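Local coordinates for protein dihydrofolate reductase (Moritella profunda, PDB 3IA4) that probably catalyses the NADPH-dependent reduction of 7,8-dihydrofolate to tetrahydrofolate, a step needed for glycine, purine and DNA precursor synthesis, at residues N12-D18 with G123-D129; L17-M21 with N46-S50; M21-L25 with I117-E122. One frame throughout, in Å; residues are numbered along the deposited sequence.

Contact 1: residues N12-D18 with G123-D129. With NDP (NADPH dihydro-nicotinamide-adenine-dinucleotide phosphate), chain E.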
# COMPACT_ATOMS: atom_id res chain seq x y z
N ASN A 12 13.75 -2.64 -8.85
CA ASN A 12 13.95 -3.95 -8.24
C ASN A 12 12.91 -4.15 -7.10
O ASN A 12 13.16 -4.95 -6.20
CB ASN A 12 15.38 -4.07 -7.70
CG ASN A 12 16.43 -3.74 -8.73
OD1 ASN A 12 16.34 -4.23 -9.84
ND2 ASN A 12 17.34 -2.79 -8.41
N ARG A 13 11.74 -3.48 -7.22
CA ARG A 13 10.61 -3.63 -6.25
C ARG A 13 10.92 -3.20 -4.84
O ARG A 13 10.28 -3.62 -3.88
CB ARG A 13 10.04 -5.10 -6.22
CG ARG A 13 9.85 -5.64 -7.60
CD ARG A 13 8.91 -6.93 -7.51
NE ARG A 13 9.42 -8.03 -6.64
CZ ARG A 13 10.23 -9.01 -7.03
NH1 ARG A 13 10.65 -9.07 -8.30
NH2 ARG A 13 10.58 -9.97 -6.20
N VAL A 14 11.97 -2.39 -4.67
CA VAL A 14 12.22 -1.90 -3.29
C VAL A 14 11.08 -0.99 -2.79
O VAL A 14 10.64 -0.07 -3.51
CB VAL A 14 13.54 -1.01 -3.23
CG1 VAL A 14 13.68 -0.32 -1.83
CG2 VAL A 14 14.76 -1.90 -3.39
N ILE A 15 10.64 -1.22 -1.55
CA ILE A 15 9.56 -0.40 -0.98
C ILE A 15 9.95 0.22 0.35
O ILE A 15 9.27 1.15 0.78
CB ILE A 15 8.24 -1.18 -0.78
CG1 ILE A 15 8.44 -2.37 0.15
CG2 ILE A 15 7.68 -1.57 -2.13
CD1 ILE A 15 7.07 -3.07 0.47
N GLY A 16 11.03 -0.25 1.00
CA GLY A 16 11.29 0.21 2.38
C GLY A 16 12.74 0.03 2.81
O GLY A 16 13.43 -0.81 2.22
N LEU A 17 13.17 0.84 3.77
CA LEU A 17 14.47 0.65 4.41
C LEU A 17 14.34 1.21 5.81
O LEU A 17 13.91 2.37 5.96
CB LEU A 17 15.55 1.41 3.61
CG LEU A 17 16.94 1.32 4.26
CD1 LEU A 17 17.47 -0.09 4.39
CD2 LEU A 17 17.95 2.18 3.51
N ASP A 18 14.70 0.45 6.83
CA ASP A 18 14.68 0.96 8.22
C ASP A 18 13.31 1.50 8.66
O ASP A 18 13.22 2.56 9.35
CB ASP A 18 15.75 2.04 8.42
CG ASP A 18 17.16 1.52 8.19
OD1 ASP A 18 18.00 2.31 7.67
OD2 ASP A 18 17.43 0.34 8.50
N GLY A 123 17.33 -1.42 -0.33
CA GLY A 123 16.16 -1.71 0.45
C GLY A 123 16.39 -2.73 1.57
O GLY A 123 17.42 -3.39 1.59
N ASP A 124 15.42 -2.83 2.49
CA ASP A 124 15.33 -4.00 3.35
C ASP A 124 13.92 -4.64 3.33
O ASP A 124 13.63 -5.52 4.13
CB ASP A 124 15.82 -3.71 4.79
CG ASP A 124 14.91 -2.77 5.55
OD1 ASP A 124 13.72 -2.55 5.18
OD2 ASP A 124 15.39 -2.27 6.60
N THR A 125 13.06 -4.14 2.44
CA THR A 125 11.72 -4.70 2.20
C THR A 125 11.39 -4.51 0.73
O THR A 125 11.73 -3.48 0.11
CB THR A 125 10.62 -4.03 3.05
OG1 THR A 125 10.83 -2.65 3.07
CG2 THR A 125 10.75 -4.52 4.51
N TRP A 126 10.79 -5.53 0.13
CA TRP A 126 10.51 -5.51 -1.30
C TRP A 126 9.07 -5.88 -1.53
O TRP A 126 8.50 -6.75 -0.83
CB TRP A 126 11.39 -6.58 -2.04
CG TRP A 126 12.82 -6.19 -2.05
CD1 TRP A 126 13.47 -5.59 -3.08
CD2 TRP A 126 13.78 -6.40 -1.01
NE1 TRP A 126 14.79 -5.32 -2.71
CE2 TRP A 126 15.00 -5.81 -1.45
CE3 TRP A 126 13.73 -6.98 0.29
CZ2 TRP A 126 16.16 -5.77 -0.64
CZ3 TRP A 126 14.90 -6.93 1.10
CH2 TRP A 126 16.09 -6.34 0.62
N PHE A 127 8.48 -5.31 -2.55
CA PHE A 127 7.11 -5.76 -3.00
C PHE A 127 7.21 -7.20 -3.54
O PHE A 127 8.24 -7.64 -4.07
CB PHE A 127 6.65 -4.83 -4.17
CG PHE A 127 5.17 -4.89 -4.42
CD1 PHE A 127 4.65 -5.57 -5.53
CD2 PHE A 127 4.30 -4.33 -3.47
CE1 PHE A 127 3.23 -5.65 -5.73
CE2 PHE A 127 2.92 -4.40 -3.65
CZ PHE A 127 2.36 -5.09 -4.75
N PRO A 128 6.13 -7.98 -3.46
CA PRO A 128 6.19 -9.34 -4.01
C PRO A 128 6.38 -9.38 -5.55
O PRO A 128 6.18 -8.39 -6.23
CB PRO A 128 4.76 -9.89 -3.70
CG PRO A 128 4.06 -8.89 -2.93
CD PRO A 128 4.90 -7.72 -2.67
N ASP A 129 6.81 -10.52 -6.10
CA ASP A 129 6.99 -10.65 -7.54
C ASP A 129 5.60 -10.84 -8.24
O ASP A 129 5.15 -11.95 -8.57
CB ASP A 129 7.88 -11.89 -7.79
CG ASP A 129 8.15 -12.11 -9.24
OD1 ASP A 129 7.98 -11.14 -9.99
OD2 ASP A 129 8.45 -13.27 -9.65
PA NDP E . 4.24 -4.78 7.93
O1A NDP E . 3.71 -5.75 6.90
O2A NDP E . 3.89 -3.33 7.90
O5B NDP E . 3.96 -5.29 9.46
C5B NDP E . 4.21 -6.68 9.78
C4B NDP E . 3.62 -6.88 11.17
O4B NDP E . 2.21 -7.06 10.99
C3B NDP E . 4.04 -8.26 11.75
O3B NDP E . 5.31 -8.16 12.38
C2B NDP E . 2.89 -8.61 12.68
O2B NDP E . 2.83 -7.72 13.80
C1B NDP E . 1.74 -8.17 11.81
N9A NDP E . 1.18 -9.24 10.96
C8A NDP E . 1.64 -9.59 9.74
N7A NDP E . 0.86 -10.54 9.19
C5A NDP E . -0.15 -10.78 10.07
C6A NDP E . -1.35 -11.62 10.12
N6A NDP E . -1.68 -12.50 9.12
N1A NDP E . -2.11 -11.50 11.26
C2A NDP E . -1.87 -10.66 12.27
N3A NDP E . -0.80 -9.88 12.27
C4A NDP E . 0.07 -9.90 11.21
O3 NDP E . 5.86 -4.89 8.02
PN NDP E . 7.09 -4.96 6.98
O1N NDP E . 6.92 -6.15 6.12
O2N NDP E . 8.34 -4.80 7.77
O5D NDP E . 6.83 -3.72 6.03
C5D NDP E . 7.12 -2.42 6.51
C4D NDP E . 8.04 -1.70 5.52
O4D NDP E . 7.29 -1.39 4.29
C3D NDP E . 8.58 -0.35 6.03
O3D NDP E . 9.92 -0.18 5.53
C2D NDP E . 7.68 0.68 5.34
O2D NDP E . 8.30 1.98 5.18
C1D NDP E . 7.47 0.01 4.01
N1N NDP E . 6.26 0.41 3.30
C2N NDP E . 6.40 0.85 2.05
C3N NDP E . 5.29 1.13 1.29
C7N NDP E . 5.49 1.63 -0.10
O7N NDP E . 4.51 1.74 -0.82
N7N NDP E . 6.70 1.85 -0.61
C4N NDP E . 3.85 1.00 1.78
C5N NDP E . 3.87 0.45 3.13
C6N NDP E . 5.03 0.23 3.83
P2B NDP E . 2.85 -8.30 15.32
O1X NDP E . 2.43 -7.12 16.10
O2X NDP E . 1.95 -9.48 15.27
O3X NDP E . 4.25 -8.79 15.53
O HOH W 1 9.91 -9.81 -3.30
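Arg13 lays its side chain along the backbone of Phe127 to Asp129. NE donates to Phe127 O at 2.9 Å, in the guanidinium plane but reaching that oxygen from above its carbonyl plane. A water bonded to both Arg13 NH2 and Phe127 O closes a second path at the same edge, and Asp129 CA lies over the centre of one guanidinium face. The bend at chi3 (-59°) turns the group into this place. Asp129 OD1 is a long 3.8 Å from Arg13 NH1 and well out of the guanidinium plane, so attraction of charge without a directed N-H is all it offers.

Between the backbones runs a short antiparallel ladder. Phe127 N donates to Arg13 O, and Ile15 N to Thr125 O almost straight at 3.0 Å. Gly16 N makes a weak bond to that same oxygen; with Ile15 and Gly16 both facing Thr125, this is a classic beta bulge. Past it, Asp124 N donates to Gly16 O. Thr125 OG1, held between its own backbone N and carbonyl carbon (chi1 42°), comes within 3.0 Å of Gly16 CA, where a side chain would collide with it. Val14 sends CG2 obliquely against the indole of Trp126, 3.5 Å from NE1, while Asn12 O meets that ring at its edge in plane. Further along, Asp124 OD2 takes the N-H of Asp18 at 2.8 Å and 171°, from above the Asp124 carboxylate plane, despite Asp18 OD2 lying 3.8 Å from the same oxygen. NADPH uses a bulge carbonyl: its N7N donates to Ile15 O at 3.0 Å.

The ladder is a two-stranded sheet apart from the main one: Phe127 packs on Met5, Ala7 and Leu9 of strand 2-9, and Ile15 and Pro128 touch Tyr102 of helix 99-105.

Contact 2: residues L17-M21 with N46-S50. With NDP (NADPH dihydro-nicotinamide-adenine-dinucleotide phosphate), chain E.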
# COMPACT_ATOMS: atom_id res chain seq x y z
N LEU A 17 13.17 0.84 3.77
CA LEU A 17 14.47 0.65 4.41
C LEU A 17 14.34 1.21 5.81
O LEU A 17 13.91 2.37 5.96
CB LEU A 17 15.55 1.41 3.61
CG LEU A 17 16.94 1.32 4.26
CD1 LEU A 17 17.47 -0.09 4.39
CD2 LEU A 17 17.95 2.18 3.51
N ASP A 18 14.70 0.45 6.83
CA ASP A 18 14.68 0.96 8.22
C ASP A 18 13.31 1.50 8.66
O ASP A 18 13.22 2.56 9.35
CB ASP A 18 15.75 2.04 8.42
CG ASP A 18 17.16 1.52 8.19
OD1 ASP A 18 18.00 2.31 7.67
OD2 ASP A 18 17.43 0.34 8.50
N ASN A 19 12.26 0.81 8.22
CA ASN A 19 10.84 1.12 8.51
C ASN A 19 10.39 2.50 8.03
O ASN A 19 9.48 3.10 8.62
CB ASN A 19 10.46 0.99 10.01
CG ASN A 19 9.02 0.48 10.20
OD1 ASN A 19 8.68 -0.52 9.57
ND2 ASN A 19 8.20 1.11 11.08
N LYS A 20 11.08 3.01 7.00
CA LYS A 20 10.69 4.24 6.34
C LYS A 20 10.78 3.99 4.83
O LYS A 20 11.26 2.94 4.42
CB LYS A 20 11.65 5.38 6.69
CG LYS A 20 11.60 5.74 8.15
CD LYS A 20 12.62 6.85 8.48
CE LYS A 20 13.23 6.70 9.89
NZ LYS A 20 12.25 6.68 11.04
N MET A 21 10.39 4.97 4.00
CA MET A 21 10.59 4.79 2.57
C MET A 21 11.80 5.60 2.19
O MET A 21 11.92 6.74 2.65
CB MET A 21 9.34 5.18 1.80
CG MET A 21 8.16 4.23 2.16
SD MET A 21 6.53 4.92 1.84
CE MET A 21 6.75 5.66 0.27
N ASN A 46 3.96 -2.72 11.44
CA ASN A 46 5.11 -1.88 11.22
C ASN A 46 4.74 -0.66 10.37
O ASN A 46 5.22 0.44 10.60
CB ASN A 46 6.26 -2.63 10.52
CG ASN A 46 6.83 -3.72 11.38
OD1 ASN A 46 6.69 -3.68 12.60
ND2 ASN A 46 7.52 -4.68 10.76
N THR A 47 3.91 -0.91 9.34
CA THR A 47 3.46 0.19 8.48
C THR A 47 2.69 1.22 9.28
O THR A 47 2.90 2.44 9.14
CB THR A 47 2.65 -0.36 7.28
OG1 THR A 47 3.59 -1.05 6.43
CG2 THR A 47 2.06 0.79 6.47
N PHE A 48 1.79 0.76 10.15
CA PHE A 48 1.10 1.75 10.98
C PHE A 48 2.10 2.61 11.77
O PHE A 48 1.91 3.80 11.89
CB PHE A 48 0.12 1.07 11.93
CG PHE A 48 -0.56 2.05 12.85
CD1 PHE A 48 -1.43 3.00 12.35
CD2 PHE A 48 -0.29 2.02 14.21
CE1 PHE A 48 -2.00 3.96 13.21
CE2 PHE A 48 -0.89 2.96 15.07
CZ PHE A 48 -1.73 3.91 14.57
N GLU A 49 3.11 1.97 12.36
CA GLU A 49 4.06 2.72 13.20
C GLU A 49 4.82 3.71 12.35
O GLU A 49 5.12 4.83 12.81
CB GLU A 49 4.97 1.78 13.98
CG GLU A 49 4.16 1.01 15.01
CD GLU A 49 5.01 0.12 15.87
OE1 GLU A 49 6.25 0.08 15.61
OE2 GLU A 49 4.45 -0.56 16.79
N SER A 50 5.10 3.31 11.14
CA SER A 50 5.82 4.18 10.18
C SER A 50 4.97 5.42 9.81
O SER A 50 5.46 6.57 9.75
CB SER A 50 6.20 3.37 8.95
OG SER A 50 6.92 4.14 8.01
PA NDP E . 4.24 -4.78 7.93
O1A NDP E . 3.71 -5.75 6.90
O2A NDP E . 3.89 -3.33 7.90
O5B NDP E . 3.96 -5.29 9.46
C5B NDP E . 4.21 -6.68 9.78
C4B NDP E . 3.62 -6.88 11.17
O4B NDP E . 2.21 -7.06 10.99
C3B NDP E . 4.04 -8.26 11.75
O3B NDP E . 5.31 -8.16 12.38
C2B NDP E . 2.89 -8.61 12.68
O2B NDP E . 2.83 -7.72 13.80
C1B NDP E . 1.74 -8.17 11.81
N9A NDP E . 1.18 -9.24 10.96
C8A NDP E . 1.64 -9.59 9.74
N7A NDP E . 0.86 -10.54 9.19
C5A NDP E . -0.15 -10.78 10.07
C6A NDP E . -1.35 -11.62 10.12
N6A NDP E . -1.68 -12.50 9.12
N1A NDP E . -2.11 -11.50 11.26
C2A NDP E . -1.87 -10.66 12.27
N3A NDP E . -0.80 -9.88 12.27
C4A NDP E . 0.07 -9.90 11.21
O3 NDP E . 5.86 -4.89 8.02
PN NDP E . 7.09 -4.96 6.98
O1N NDP E . 6.92 -6.15 6.12
O2N NDP E . 8.34 -4.80 7.77
O5D NDP E . 6.83 -3.72 6.03
C5D NDP E . 7.12 -2.42 6.51
C4D NDP E . 8.04 -1.70 5.52
O4D NDP E . 7.29 -1.39 4.29
C3D NDP E . 8.58 -0.35 6.03
O3D NDP E . 9.92 -0.18 5.53
C2D NDP E . 7.68 0.68 5.34
O2D NDP E . 8.30 1.98 5.18
C1D NDP E . 7.47 0.01 4.01
N1N NDP E . 6.26 0.41 3.30
C2N NDP E . 6.40 0.85 2.05
C3N NDP E . 5.29 1.13 1.29
C7N NDP E . 5.49 1.63 -0.10
O7N NDP E . 4.51 1.74 -0.82
N7N NDP E . 6.70 1.85 -0.61
C4N NDP E . 3.85 1.00 1.78
C5N NDP E . 3.87 0.45 3.13
C6N NDP E . 5.03 0.23 3.83
P2B NDP E . 2.85 -8.30 15.32
O1X NDP E . 2.43 -7.12 16.10
O2X NDP E . 1.95 -9.48 15.27
O3X NDP E . 4.25 -8.79 15.53
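Asn46, near the start of helix 45-51, meets Asn19 through its backbone carbonyl and CB. Asn19 ND2 donates to Asn46 O at 3.1 Å from above the carbonyl plane. The same oxygen accepts the helical N-H of Ser50 from the opposite face, so two donors grip it. Asn19 OD1 rests 3.3 Å from Asn46 CB, and the two amides stand nearly perpendicular, 89° between planes. With CG beside its backbone N (chi1 -66°), Asn46 turns ND2 away from Asn19 and onto the cofactor: it donates to O2N of NADPH at 3.1 Å and weakly to the bridging O3, while Asn46 N bonds to O5B.

Thr47 faces away from the loop and binds the adenosine-side phosphate, which Asn46 N already meets at O5B. Both its backbone N and its hydroxyl donate to NADPH O2A, OG1 from 2.7 Å. Glu49 makes a loose CB contact with the loop; its carboxylate pairs with Arg45 in a salt bridge. Ser50, one turn beyond Asn46, points OG at the turn and donates to Asn19 O at 2.8 Å, again from above the carbonyl plane. Methotrexate also touches Ser50.

The loop presents Asn19 from a type I' beta turn, Leu17 to Lys20, closed by Leu17 N to Lys20 O and Lys20 N to Leu17 O. Asn19 CA passes 3.4 Å from O3D of the nicotinamide ribose. The N-terminal end of helix 45-51 offers Asn46 N and Thr47 N to the diphosphate, where its dipole would probably add to the attraction. The arrangement is the dinucleotide site of dihydrofolate reductase, with the active-site loop of this family lying against the cofactor and the phosphate-binding helix.

Contact 3: residues M21-L25 with I117-E122. With NDP (NADPH dihydro-nicotinamide-adenine-dinucleotide phosphate), chain E.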
# COMPACT_ATOMS: atom_id res chain seq x y z
N MET A 21 10.39 4.97 4.00
CA MET A 21 10.59 4.79 2.57
C MET A 21 11.80 5.60 2.19
O MET A 21 11.92 6.74 2.65
CB MET A 21 9.34 5.18 1.80
CG MET A 21 8.16 4.23 2.16
SD MET A 21 6.53 4.92 1.84
CE MET A 21 6.75 5.66 0.27
N PRO A 22 12.75 4.99 1.46
CA PRO A 22 14.07 5.63 1.29
C PRO A 22 14.13 6.61 0.12
O PRO A 22 15.01 6.47 -0.76
CB PRO A 22 15.01 4.44 1.04
CG PRO A 22 14.13 3.49 0.30
CD PRO A 22 12.79 3.57 1.08
N TRP A 23 13.20 7.57 0.09
CA TRP A 23 13.21 8.61 -0.94
C TRP A 23 12.42 9.78 -0.41
O TRP A 23 11.64 9.65 0.54
CB TRP A 23 12.57 8.15 -2.27
CG TRP A 23 11.23 7.46 -2.16
CD1 TRP A 23 10.00 8.03 -1.93
CD2 TRP A 23 11.01 6.05 -2.20
NE1 TRP A 23 9.00 7.05 -1.91
CE2 TRP A 23 9.61 5.83 -2.05
CE3 TRP A 23 11.88 4.94 -2.41
CZ2 TRP A 23 9.05 4.54 -2.07
CZ3 TRP A 23 11.31 3.65 -2.41
CH2 TRP A 23 9.91 3.47 -2.27
N HIS A 24 12.65 10.94 -1.01
CA HIS A 24 11.87 12.16 -0.73
C HIS A 24 10.97 12.42 -1.94
O HIS A 24 11.48 12.70 -3.02
CB HIS A 24 12.81 13.36 -0.53
CG HIS A 24 12.08 14.62 -0.14
ND1 HIS A 24 11.84 15.65 -1.03
CD2 HIS A 24 11.45 14.96 1.00
CE1 HIS A 24 11.11 16.59 -0.44
NE2 HIS A 24 10.87 16.19 0.80
N LEU A 25 9.65 12.30 -1.78
CA LEU A 25 8.75 12.44 -2.90
C LEU A 25 7.34 12.80 -2.38
O LEU A 25 6.41 12.00 -2.40
CB LEU A 25 8.74 11.06 -3.68
CG LEU A 25 8.47 11.09 -5.18
CD1 LEU A 25 9.43 12.07 -5.95
CD2 LEU A 25 8.50 9.64 -5.78
N ILE A 117 8.72 4.38 -9.19
CA ILE A 117 9.68 5.50 -9.12
C ILE A 117 11.00 5.20 -9.82
O ILE A 117 11.58 4.13 -9.63
CB ILE A 117 9.95 5.79 -7.62
CG1 ILE A 117 8.62 5.99 -6.90
CG2 ILE A 117 10.94 6.99 -7.47
CD1 ILE A 117 8.77 6.06 -5.34
N GLU A 118 11.48 6.13 -10.66
CA GLU A 118 12.72 5.87 -11.38
C GLU A 118 13.90 6.17 -10.48
O GLU A 118 14.50 7.26 -10.54
CB GLU A 118 12.79 6.71 -12.65
CG GLU A 118 11.72 6.36 -13.65
CD GLU A 118 11.89 7.11 -14.99
OE1 GLU A 118 13.02 7.62 -15.27
OE2 GLU A 118 10.88 7.19 -15.73
N LEU A 119 14.23 5.21 -9.60
CA LEU A 119 15.29 5.40 -8.63
C LEU A 119 15.85 4.03 -8.28
O LEU A 119 15.07 3.11 -8.07
CB LEU A 119 14.67 6.04 -7.37
CG LEU A 119 15.59 6.09 -6.16
CD1 LEU A 119 16.73 7.07 -6.29
CD2 LEU A 119 14.67 6.54 -5.05
N THR A 120 17.18 3.88 -8.27
CA THR A 120 17.79 2.67 -7.69
C THR A 120 18.27 3.04 -6.26
O THR A 120 19.12 3.93 -6.06
CB THR A 120 18.96 2.21 -8.51
OG1 THR A 120 18.49 1.83 -9.81
CG2 THR A 120 19.65 1.00 -7.83
N THR A 121 17.69 2.37 -5.30
CA THR A 121 18.03 2.68 -3.91
C THR A 121 18.16 1.34 -3.18
O THR A 121 17.58 0.34 -3.61
CB THR A 121 16.96 3.64 -3.28
OG1 THR A 121 17.43 4.17 -2.04
CG2 THR A 121 15.66 2.97 -3.08
N GLU A 122 18.95 1.28 -2.12
CA GLU A 122 19.01 0.03 -1.32
C GLU A 122 17.75 -0.16 -0.47
O GLU A 122 17.13 0.76 0.04
CB GLU A 122 20.23 0.04 -0.39
CG GLU A 122 21.51 -0.41 -1.12
CD GLU A 122 22.74 -0.28 -0.23
OE1 GLU A 122 22.55 -0.14 1.04
OE2 GLU A 122 23.87 -0.24 -0.80
PA NDP E . 4.24 -4.78 7.93
O1A NDP E . 3.71 -5.75 6.90
O2A NDP E . 3.89 -3.33 7.90
O5B NDP E . 3.96 -5.29 9.46
C5B NDP E . 4.21 -6.68 9.78
C4B NDP E . 3.62 -6.88 11.17
O4B NDP E . 2.21 -7.06 10.99
C3B NDP E . 4.04 -8.26 11.75
O3B NDP E . 5.31 -8.16 12.38
C2B NDP E . 2.89 -8.61 12.68
O2B NDP E . 2.83 -7.72 13.80
C1B NDP E . 1.74 -8.17 11.81
N9A NDP E . 1.18 -9.24 10.96
C8A NDP E . 1.64 -9.59 9.74
N7A NDP E . 0.86 -10.54 9.19
C5A NDP E . -0.15 -10.78 10.07
C6A NDP E . -1.35 -11.62 10.12
N6A NDP E . -1.68 -12.50 9.12
N1A NDP E . -2.11 -11.50 11.26
C2A NDP E . -1.87 -10.66 12.27
N3A NDP E . -0.80 -9.88 12.27
C4A NDP E . 0.07 -9.90 11.21
O3 NDP E . 5.86 -4.89 8.02
PN NDP E . 7.09 -4.96 6.98
O1N NDP E . 6.92 -6.15 6.12
O2N NDP E . 8.34 -4.80 7.77
O5D NDP E . 6.83 -3.72 6.03
C5D NDP E . 7.12 -2.42 6.51
C4D NDP E . 8.04 -1.70 5.52
O4D NDP E . 7.29 -1.39 4.29
C3D NDP E . 8.58 -0.35 6.03
O3D NDP E . 9.92 -0.18 5.53
C2D NDP E . 7.68 0.68 5.34
O2D NDP E . 8.30 1.98 5.18
C1D NDP E . 7.47 0.01 4.01
N1N NDP E . 6.26 0.41 3.30
C2N NDP E . 6.40 0.85 2.05
C3N NDP E . 5.29 1.13 1.29
C7N NDP E . 5.49 1.63 -0.10
O7N NDP E . 4.51 1.74 -0.82
N7N NDP E . 6.70 1.85 -0.61
C4N NDP E . 3.85 1.00 1.78
C5N NDP E . 3.87 0.45 3.13
C6N NDP E . 5.03 0.23 3.83
P2B NDP E . 2.85 -8.30 15.32
O1X NDP E . 2.43 -7.12 16.10
O2X NDP E . 1.95 -9.48 15.27
O3X NDP E . 4.25 -8.79 15.53
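Pro22 rests its ring on Thr121, CG 3.7 Å from the methyl CG2, where the active-site loop of the dihydrofolate reductase fold passes the loop between strands 111-117 and 125-126. The two segments run roughly antiparallel and meet through side chains, with apolar packing as the main force. Pro22 is the centre of an inverse gamma turn, a tight bend between Met21, on the ligand side, and Trp23. The CG of Met21 lies 3.8 Å from O2D of NADPH, and methotrexate touches this residue too.

Trp23 is the broad piece of the contact. Its CG sits between the backbone N and the carbonyl carbon (chi1 48°), which carries the indole across to Ile117. Ile117 CD1 lies over one face, 3.7 Å from the centroid of the five-membered ring, a CH-pi contact; Met21 CB covers part of the opposite face. Leu119 CD2 packs 3.8 Å from Trp23 CB, and Thr121 CG2 lies at the ring edge. The carboxamide N7N of NADPH is likewise at the edge, 3.9 Å from CZ2. An alanine here is likely to open a gap between Ile117 CD1 and Met21 CB and leave the nicotinamide carboxamide without the ring edge beside it.

Leu25 closes the run ahead of helix 26-36 and, like Ile117, touches Tyr153 of strand 153-160. It reaches Ile117 tip to tip, bringing CD2 to 3.6 Å from the same CD1 methyl that lies over the indole.

How the contacts relate
The first segments of the three contacts are successive pieces of residues 12-25, which run through strand 14-16 and the loop before helix 26-36, and all three contacts touch NADPH. Contacts 1 and 2 share Leu17 and Asp18, their centres about 11 Å apart; contacts 2 and 3 share Met21, with about 14 Å between centres. Contact 3 is nested in the chain loop that contact 1 closes, about 10 Å away centre to centre, and Val14 CG2 packs 3.6 Å from Thr121 O. Met21 CG also lies 3.6 Å from Ile15 O. Contact 2 meets mainly the diphosphate and ribose; contacts 1 and 3 both reach the carboxamide, contact 1 also lying beside the ribose. Methotrexate touches Met21 and Ser50.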